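Local coordinates for probable transcriptional regulator (Pseudomonas aeruginosa PAO1, PDB 2GEN), which probably acts as a TetR-family transcriptional regulator that binds DNA through an N-terminal helix-turn-helix motif, at residues A[162-167]-A[171-176]; A[110-115]-A[119-124]. All blocks are in the same frame, centred on the assembly; numbering follows the deposited sequence.

Interaction 1: A[162-167]-A[171-176]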
ATOM      1  N   HIS A 162       2.423   0.163  -7.127  1.00 19.18           N
ATOM      2  CA  HIS A 162       1.970  -0.515  -5.935  1.00 20.50           C
ATOM      3  C   HIS A 162       0.493  -0.174  -5.636  1.00 19.85           C
ATOM      4  O   HIS A 162      -0.323  -1.061  -5.297  1.00 19.69           O
ATOM      5  CB  HIS A 162       2.832  -0.105  -4.725  1.00 21.91           C
ATOM      6  CG  HIS A 162       4.141  -0.820  -4.623  1.00 22.37           C
ATOM      7  ND1 HIS A 162       5.061  -0.535  -3.620  1.00 25.72           N
ATOM      8  CD2 HIS A 162       4.704  -1.797  -5.385  1.00 25.98           C
ATOM      9  CE1 HIS A 162       6.113  -1.332  -3.752  1.00 26.17           C
ATOM     10  NE2 HIS A 162       5.925  -2.105  -4.815  1.00 26.78           N
ATOM     11  N   ASP A 163       0.180   1.114  -5.728  1.00 19.58           N
ATOM     12  CA  ASP A 163      -1.153   1.571  -5.370  1.00 21.40           C
ATOM     13  C   ASP A 163      -2.204   1.033  -6.354  1.00 20.92           C
ATOM     14  O   ASP A 163      -3.231   0.491  -5.922  1.00 22.11           O
ATOM     15  CB  ASP A 163      -1.188   3.091  -5.299  1.00 21.97           C
ATOM     16  CG  ASP A 163      -2.433   3.609  -4.614  1.00 27.06           C
ATOM     17  OD1 ASP A 163      -2.520   3.504  -3.352  1.00 29.20           O
ATOM     18  OD2 ASP A 163      -3.317   4.104  -5.338  1.00 29.31           O
ATOM     19  N   LEU A 164      -1.961   1.182  -7.649  1.00 20.35           N
ATOM     20  CA  LEU A 164      -2.898   0.661  -8.668  1.00 20.42           C
ATOM     21  C   LEU A 164      -3.043  -0.864  -8.551  1.00 21.42           C
ATOM     22  O   LEU A 164      -4.159  -1.390  -8.613  1.00 22.28           O
ATOM     23  CB  LEU A 164      -2.456   1.049 -10.055  1.00 19.59           C
ATOM     24  CG  LEU A 164      -3.481   0.853 -11.199  1.00 20.73           C
ATOM     25  CD1 LEU A 164      -4.819   1.534 -10.843  1.00 23.90           C
ATOM     26  CD2 LEU A 164      -2.958   1.417 -12.502  1.00 21.45           C
ATOM     27  N   ALA A 165      -1.928  -1.572  -8.353  1.00 20.65           N
ATOM     28  CA  ALA A 165      -1.983  -3.023  -8.197  1.00 22.25           C
ATOM     29  C   ALA A 165      -2.868  -3.435  -7.023  1.00 23.36           C
ATOM     30  O   ALA A 165      -3.722  -4.316  -7.159  1.00 23.80           O
ATOM     31  CB  ALA A 165      -0.590  -3.590  -8.022  1.00 21.84           C
ATOM     32  N   ARG A 166      -2.669  -2.778  -5.878  1.00 24.42           N
ATOM     33  CA  ARG A 166      -3.510  -3.005  -4.689  1.00 26.32           C
ATOM     34  C   ARG A 166      -5.023  -2.843  -5.021  1.00 26.72           C
ATOM     35  O   ARG A 166      -5.835  -3.753  -4.757  1.00 27.55           O
ATOM     36  CB  ARG A 166      -3.047  -2.054  -3.565  1.00 25.88           C
ATOM     37  CG  ARG A 166      -3.456  -2.445  -2.173  1.00 30.32           C
ATOM     38  CD  ARG A 166      -2.797  -1.538  -1.072  1.00 29.78           C
ATOM     39  NE  ARG A 166      -1.441  -1.898  -0.644  1.00 36.64           N
ATOM     40  CZ  ARG A 166      -1.138  -2.839   0.263  1.00 37.72           C
ATOM     41  NH1 ARG A 166      -2.091  -3.575   0.826  1.00 35.72           N
ATOM     42  NH2 ARG A 166       0.132  -3.069   0.582  1.00 39.54           N
ATOM     43  N   GLN A 167      -5.385  -1.732  -5.670  1.00 26.46           N
ATOM     44  CA  GLN A 167      -6.789  -1.452  -6.021  1.00 26.75           C
ATOM     45  C   GLN A 167      -7.319  -2.450  -7.024  1.00 27.64           C
ATOM     46  O   GLN A 167      -8.453  -2.931  -6.909  1.00 28.17           O
ATOM     47  CB  GLN A 167      -6.905  -0.047  -6.599  1.00 27.13           C
ATOM     48  CG  GLN A 167      -6.445   1.056  -5.608  1.00 28.63           C
ATOM     49  CD  GLN A 167      -7.241   1.005  -4.312  1.00 35.95           C
ATOM     50  OE1 GLN A 167      -6.714   0.623  -3.264  1.00 39.14           O
ATOM     51  NE2 GLN A 167      -8.522   1.361  -4.387  1.00 38.16           N
ATOM     52  N   GLY A 171     -10.326  -5.620  -6.764  1.00 35.93           N
ATOM     53  CA  GLY A 171     -11.493  -5.382  -7.632  1.00 37.37           C
ATOM     54  C   GLY A 171     -12.081  -3.986  -7.475  1.00 38.39           C
ATOM     55  O   GLY A 171     -13.305  -3.809  -7.517  1.00 37.97           O
ATOM     56  N   ARG A 172     -11.220  -2.980  -7.290  1.00 38.83           N
ATOM     57  CA  ARG A 172     -11.713  -1.615  -7.041  1.00 39.78           C
ATOM     58  C   ARG A 172     -11.375  -0.602  -8.131  1.00 39.80           C
ATOM     59  O   ARG A 172     -11.511   0.612  -7.901  1.00 40.07           O
ATOM     60  CB  ARG A 172     -11.227  -1.104  -5.689  1.00 39.96           C
ATOM     61  CG  ARG A 172     -11.603  -1.978  -4.524  1.00 42.03           C
ATOM     62  CD  ARG A 172     -11.397  -1.258  -3.219  1.00 46.02           C
ATOM     63  NE  ARG A 172      -9.993  -1.071  -2.869  1.00 49.14           N
ATOM     64  CZ  ARG A 172      -9.348  -1.746  -1.915  1.00 49.86           C
ATOM     65  NH1 ARG A 172      -9.970  -2.678  -1.210  1.00 51.38           N
ATOM     66  NH2 ARG A 172      -8.070  -1.485  -1.661  1.00 50.68           N
ATOM     67  N   THR A 173     -10.939  -1.088  -9.296  1.00 39.55           N
ATOM     68  CA  THR A 173     -10.583  -0.229 -10.439  1.00 40.22           C
ATOM     69  C   THR A 173     -11.510  -0.425 -11.657  1.00 40.28           C
ATOM     70  O   THR A 173     -12.096  -1.486 -11.831  1.00 39.83           O
ATOM     71  CB  THR A 173      -9.117  -0.476 -10.949  1.00 40.07           C
ATOM     72  OG1 THR A 173      -9.020  -1.753 -11.598  1.00 40.54           O
ATOM     73  CG2 THR A 173      -8.110  -0.401  -9.831  1.00 39.80           C
ATOM     74  N   ARG A 174     -11.600   0.604 -12.499  1.00 40.85           N
ATOM     75  CA  ARG A 174     -12.244   0.468 -13.810  1.00 41.59           C
ATOM     76  C   ARG A 174     -11.202   0.383 -14.936  1.00 41.38           C
ATOM     77  O   ARG A 174     -11.485   0.834 -16.055  1.00 42.65           O
ATOM     78  CB  ARG A 174     -13.199   1.639 -14.131  1.00 41.53           C
ATOM     79  CG  ARG A 174     -13.803   2.412 -12.993  1.00 43.92           C
ATOM     80  CD  ARG A 174     -14.019   3.853 -13.429  1.00 48.38           C
ATOM     81  NE  ARG A 174     -13.518   4.824 -12.457  1.00 51.58           N
ATOM     82  CZ  ARG A 174     -13.546   6.154 -12.607  1.00 53.51           C
ATOM     83  NH1 ARG A 174     -14.065   6.733 -13.692  1.00 52.24           N
ATOM     84  NH2 ARG A 174     -13.042   6.922 -11.653  1.00 55.13           N
ATOM     85  N   VAL A 175     -10.008  -0.160 -14.654  1.00 40.43           N
ATOM     86  CA  VAL A 175      -8.986  -0.391 -15.693  1.00 39.74           C
ATOM     87  C   VAL A 175      -8.312  -1.757 -15.570  1.00 37.49           C
ATOM     88  O   VAL A 175      -8.293  -2.332 -14.492  1.00 38.26           O
ATOM     89  CB  VAL A 175      -7.854   0.702 -15.721  1.00 40.05           C
ATOM     90  CG1 VAL A 175      -8.106   1.706 -16.820  1.00 41.77           C
ATOM     91  CG2 VAL A 175      -7.664   1.361 -14.393  1.00 41.58           C
ATOM     92  N   ALA A 176      -7.804  -2.287 -16.684  1.00 35.46           N
ATOM     93  CA  ALA A 176      -6.995  -3.505 -16.646  1.00 34.05           C
ATOM     94  C   ALA A 176      -5.580  -3.057 -16.247  1.00 32.87           C
ATOM     95  O   ALA A 176      -5.036  -2.129 -16.863  1.00 33.00           O
ATOM     96  CB  ALA A 176      -6.981  -4.179 -18.004  1.00 33.41           C
TER
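The backbone N of Arg172 gives a hydrogen bond of 2.8 Å to Gln167 O, with an N-H...O angle of 157°, just where Gly171, at positive phi, turns the chain out of helix 150-169. The amide end of Gln167 meets the guanidinium of Arg172. NH2 of Arg172 donates to OE1 of Gln167 over 3.0 Å in an almost perfectly straight N-H...O line. The acceptor lies in the guanidinium plane, yet the donor stands well above the carbonyl plane of the amide, the two flat groups being turned 44° apart. A bend at chi2 (-58°) folds the Gln167 chain back and places its amide beside Arg172. NE2 of Gln167 and NE of Arg172 lie 3.2 Å apart, but both are donors and form no bond. The Arg172 N to Gln167 O bond, reaching back into the last turn, together with the positive phi of Gly171, marks a Schellman motif, which ends the helix and starts the loop leading to helix 181-192. Beyond it, CG2 of Thr173 packs at 3.5 Å from CB of Gln167 and at 3.9 Å from CD1 of Leu164, the threonine and leucine side chains crossing at about a right angle. The Thr173 hydroxyl stays within its own loop, OG1 donating to Val175 O over 3.0 Å on an in-plane lone pair. Leu164 is also covered by Leu177 and Cys180, while Arg174 makes a salt bridge to Asp150 of the second subunit.

Interaction 2: A[110-115]-A[119-124]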
ATOM      1  N   GLY A 110       3.616  -8.560   7.575  1.00 36.53           N
ATOM      2  CA  GLY A 110       3.590  -8.463   9.046  1.00 37.19           C
ATOM      3  C   GLY A 110       3.768  -9.813   9.707  1.00 37.63           C
ATOM      4  O   GLY A 110       4.615  -9.993  10.615  1.00 38.57           O
ATOM      5  N   ARG A 111       2.987 -10.771   9.221  1.00 37.25           N
ATOM      6  CA  ARG A 111       3.030 -12.133   9.709  1.00 36.68           C
ATOM      7  C   ARG A 111       4.421 -12.760   9.554  1.00 36.38           C
ATOM      8  O   ARG A 111       4.937 -13.361  10.482  1.00 35.78           O
ATOM      9  CB  ARG A 111       1.940 -12.954   9.028  1.00 36.78           C
ATOM     10  CG  ARG A 111       1.825 -14.373   9.550  1.00 37.60           C
ATOM     11  CD  ARG A 111       0.516 -15.000   9.173  1.00 38.51           C
ATOM     12  NE  ARG A 111       0.506 -16.436   9.460  1.00 40.95           N
ATOM     13  CZ  ARG A 111      -0.603 -17.163   9.561  1.00 41.60           C
ATOM     14  NH1 ARG A 111      -1.782 -16.581   9.414  1.00 42.52           N
ATOM     15  NH2 ARG A 111      -0.532 -18.466   9.815  1.00 42.63           N
ATOM     16  N   VAL A 112       5.051 -12.588   8.387  1.00 35.31           N
ATOM     17  CA  VAL A 112       6.369 -13.168   8.152  1.00 35.11           C
ATOM     18  C   VAL A 112       7.469 -12.487   8.991  1.00 36.22           C
ATOM     19  O   VAL A 112       8.380 -13.152   9.481  1.00 34.82           O
ATOM     20  CB  VAL A 112       6.754 -13.089   6.637  1.00 34.21           C
ATOM     21  CG1 VAL A 112       8.195 -13.611   6.402  1.00 34.18           C
ATOM     22  CG2 VAL A 112       5.761 -13.859   5.834  1.00 33.37           C
ATOM     23  N   GLU A 113       7.400 -11.159   9.109  1.00 38.62           N
ATOM     24  CA  GLU A 113       8.436 -10.428   9.833  1.00 42.03           C
ATOM     25  C   GLU A 113       8.351 -10.763  11.331  1.00 42.41           C
ATOM     26  O   GLU A 113       9.379 -10.863  12.014  1.00 42.77           O
ATOM     27  CB  GLU A 113       8.384  -8.909   9.545  1.00 42.31           C
ATOM     28  CG  GLU A 113       7.013  -8.256   9.713  1.00 45.08           C
ATOM     29  CD  GLU A 113       7.031  -6.710   9.664  1.00 45.94           C
ATOM     30  OE1 GLU A 113       7.897  -6.095  10.343  1.00 52.41           O
ATOM     31  OE2 GLU A 113       6.163  -6.110   8.966  1.00 50.56           O
ATOM     32  N   ALA A 114       7.132 -11.022  11.802  1.00 43.08           N
ATOM     33  CA  ALA A 114       6.884 -11.351  13.215  1.00 44.03           C
ATOM     34  C   ALA A 114       7.463 -12.705  13.627  1.00 44.15           C
ATOM     35  O   ALA A 114       7.859 -12.883  14.777  1.00 45.57           O
ATOM     36  CB  ALA A 114       5.401 -11.294  13.520  1.00 43.86           C
ATOM     37  N   GLY A 115       7.529 -13.643  12.684  1.00 43.73           N
ATOM     38  CA  GLY A 115       7.937 -15.020  12.960  1.00 42.75           C
ATOM     39  C   GLY A 115       9.410 -15.315  12.810  1.00 42.34           C
ATOM     40  O   GLY A 115      10.253 -14.423  12.950  1.00 42.53           O
ATOM     41  N   GLU A 119      14.568 -12.637  10.258  1.00 38.29           N
ATOM     42  CA  GLU A 119      15.968 -12.319  10.011  1.00 39.29           C
ATOM     43  C   GLU A 119      16.298 -12.435   8.529  1.00 38.25           C
ATOM     44  O   GLU A 119      16.999 -11.578   7.952  1.00 38.11           O
ATOM     45  CB  GLU A 119      16.874 -13.261  10.817  1.00 40.04           C
ATOM     46  CG  GLU A 119      17.036 -12.867  12.286  1.00 45.31           C
ATOM     47  CD  GLU A 119      15.849 -13.258  13.188  1.00 51.33           C
ATOM     48  OE1 GLU A 119      14.940 -14.023  12.754  1.00 53.50           O
ATOM     49  OE2 GLU A 119      15.849 -12.802  14.362  1.00 54.22           O
ATOM     50  N   ARG A 120      15.787 -13.503   7.915  1.00 36.70           N
ATOM     51  CA  ARG A 120      16.021 -13.746   6.499  1.00 35.86           C
ATOM     52  C   ARG A 120      15.331 -12.703   5.654  1.00 34.63           C
ATOM     53  O   ARG A 120      15.876 -12.284   4.629  1.00 33.92           O
ATOM     54  CB  ARG A 120      15.537 -15.119   6.100  1.00 35.84           C
ATOM     55  CG  ARG A 120      16.560 -16.195   6.323  1.00 38.46           C
ATOM     56  CD  ARG A 120      15.977 -17.541   6.017  1.00 39.36           C
ATOM     57  NE  ARG A 120      15.607 -17.676   4.612  1.00 41.43           N
ATOM     58  CZ  ARG A 120      14.881 -18.675   4.112  1.00 42.77           C
ATOM     59  NH1 ARG A 120      14.438 -19.658   4.905  1.00 40.98           N
ATOM     60  NH2 ARG A 120      14.591 -18.693   2.810  1.00 40.08           N
ATOM     61  N   LEU A 121      14.127 -12.315   6.071  1.00 33.39           N
ATOM     62  CA  LEU A 121      13.395 -11.241   5.394  1.00 33.50           C
ATOM     63  C   LEU A 121      14.215  -9.934   5.429  1.00 33.62           C
ATOM     64  O   LEU A 121      14.375  -9.272   4.394  1.00 31.94           O
ATOM     65  CB  LEU A 121      11.986 -11.055   5.980  1.00 32.61           C
ATOM     66  CG  LEU A 121      11.092  -9.919   5.454  1.00 33.52           C
ATOM     67  CD1 LEU A 121      11.052  -9.859   3.889  1.00 32.86           C
ATOM     68  CD2 LEU A 121       9.680  -9.938   6.039  1.00 34.47           C
ATOM     69  N   ARG A 122      14.765  -9.594   6.595  1.00 33.37           N
ATOM     70  CA  ARG A 122      15.607  -8.388   6.718  1.00 34.38           C
ATOM     71  C   ARG A 122      16.843  -8.438   5.815  1.00 32.56           C
ATOM     72  O   ARG A 122      17.157  -7.437   5.134  1.00 32.45           O
ATOM     73  CB  ARG A 122      16.039  -8.119   8.172  1.00 34.20           C
ATOM     74  CG  ARG A 122      14.935  -7.654   9.112  1.00 38.38           C
ATOM     75  CD  ARG A 122      15.499  -7.460  10.555  1.00 38.50           C
ATOM     76  NE  ARG A 122      16.662  -6.557  10.589  1.00 47.10           N
ATOM     77  CZ  ARG A 122      16.607  -5.223  10.521  1.00 50.60           C
ATOM     78  NH1 ARG A 122      15.443  -4.589  10.394  1.00 52.83           N
ATOM     79  NH2 ARG A 122      17.729  -4.510  10.573  1.00 53.23           N
ATOM     80  N   ALA A 123      17.555  -9.571   5.830  1.00 31.01           N
ATOM     81  CA  ALA A 123      18.735  -9.770   4.993  1.00 30.53           C
ATOM     82  C   ALA A 123      18.396  -9.721   3.488  1.00 29.41           C
ATOM     83  O   ALA A 123      19.130  -9.085   2.685  1.00 28.78           O
ATOM     84  CB  ALA A 123      19.405 -11.093   5.349  1.00 30.69           C
ATOM     85  N   ASP A 124      17.290 -10.373   3.105  1.00 28.48           N
ATOM     86  CA  ASP A 124      16.828 -10.339   1.704  1.00 28.81           C
ATOM     87  C   ASP A 124      16.509  -8.908   1.302  1.00 27.66           C
ATOM     88  O   ASP A 124      16.970  -8.450   0.243  1.00 27.29           O
ATOM     89  CB  ASP A 124      15.584 -11.216   1.485  1.00 29.12           C
ATOM     90  CG  ASP A 124      15.918 -12.687   1.415  1.00 32.18           C
ATOM     91  OD1 ASP A 124      17.097 -13.032   1.648  1.00 34.03           O
ATOM     92  OD2 ASP A 124      14.999 -13.493   1.131  1.00 32.03           O
TER
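In Leu121, chi1 of 176° sets CG opposite the backbone N and sends the branched end toward segment 110-115, where CD2 meets Val112 and Glu113. Val112 has the same chi1, 176°, which turns CG1 to the leucine while CG2 lies beside its own backbone N. The apolar contact is made by two methyl groups, Val112 CG1 and Leu121 CD2, 4.0 Å apart, with the side chains at about a right angle to each other. The same CD2 reaches CB of Glu113 at 3.9 Å, so one leucine methyl touches two consecutive residues of helix 99-114. No hydrogen bond joins the segments, and the 126 Å² buried between them comes mainly from Leu121, Val112 and Glu113. Glu113 takes part through its CB; its carboxylate leads away and is paired by OE2 in a salt bridge with Arg109, and the residue also packs on Arg172 of the second subunit. The backbones come closest at Glu113 and Leu121, whose CA atoms are 6.7 Å apart. Gly115 is the first residue to leave helical angles, and helix 118-141 starts soon afterwards. Helix 51-76 completes the apolar setting, with Tyr59 against Val112 and Ile63 against Leu121. Its Glu57 forms a salt bridge with Arg120, and its Glu52 another with Arg111, which also pairs with Asp26. Two consecutive helices joined by a short turn and packed on the long helix that follows the predicted helix-turn-helix are consistent with the all-helical TetR-family fold.

Overall arrangement
Interactions 1 and 2 occupy separate parts of the chain: their centres lie 27 Å apart, their nearest atoms are about 10 Å apart, and they do not touch. Along the sequence they are in series, with 110-115 and 119-124 closing before 162-167 and 171-176 begin. Helices 118-141 and 150-169, which carry one segment of each, are consecutive. Two of the three touching residues of interaction 2 are buried, and Arg111 ties its segment to Asp26 and Glu52, which flank the predicted helix-turn-helix, residues 29-48. Interaction 1, a surface contact at a helix end, belongs to the subunit interface through Arg174. The second subunit relates them: Glu113 packs on its Arg172, the counterpart of the arginine in interaction 1.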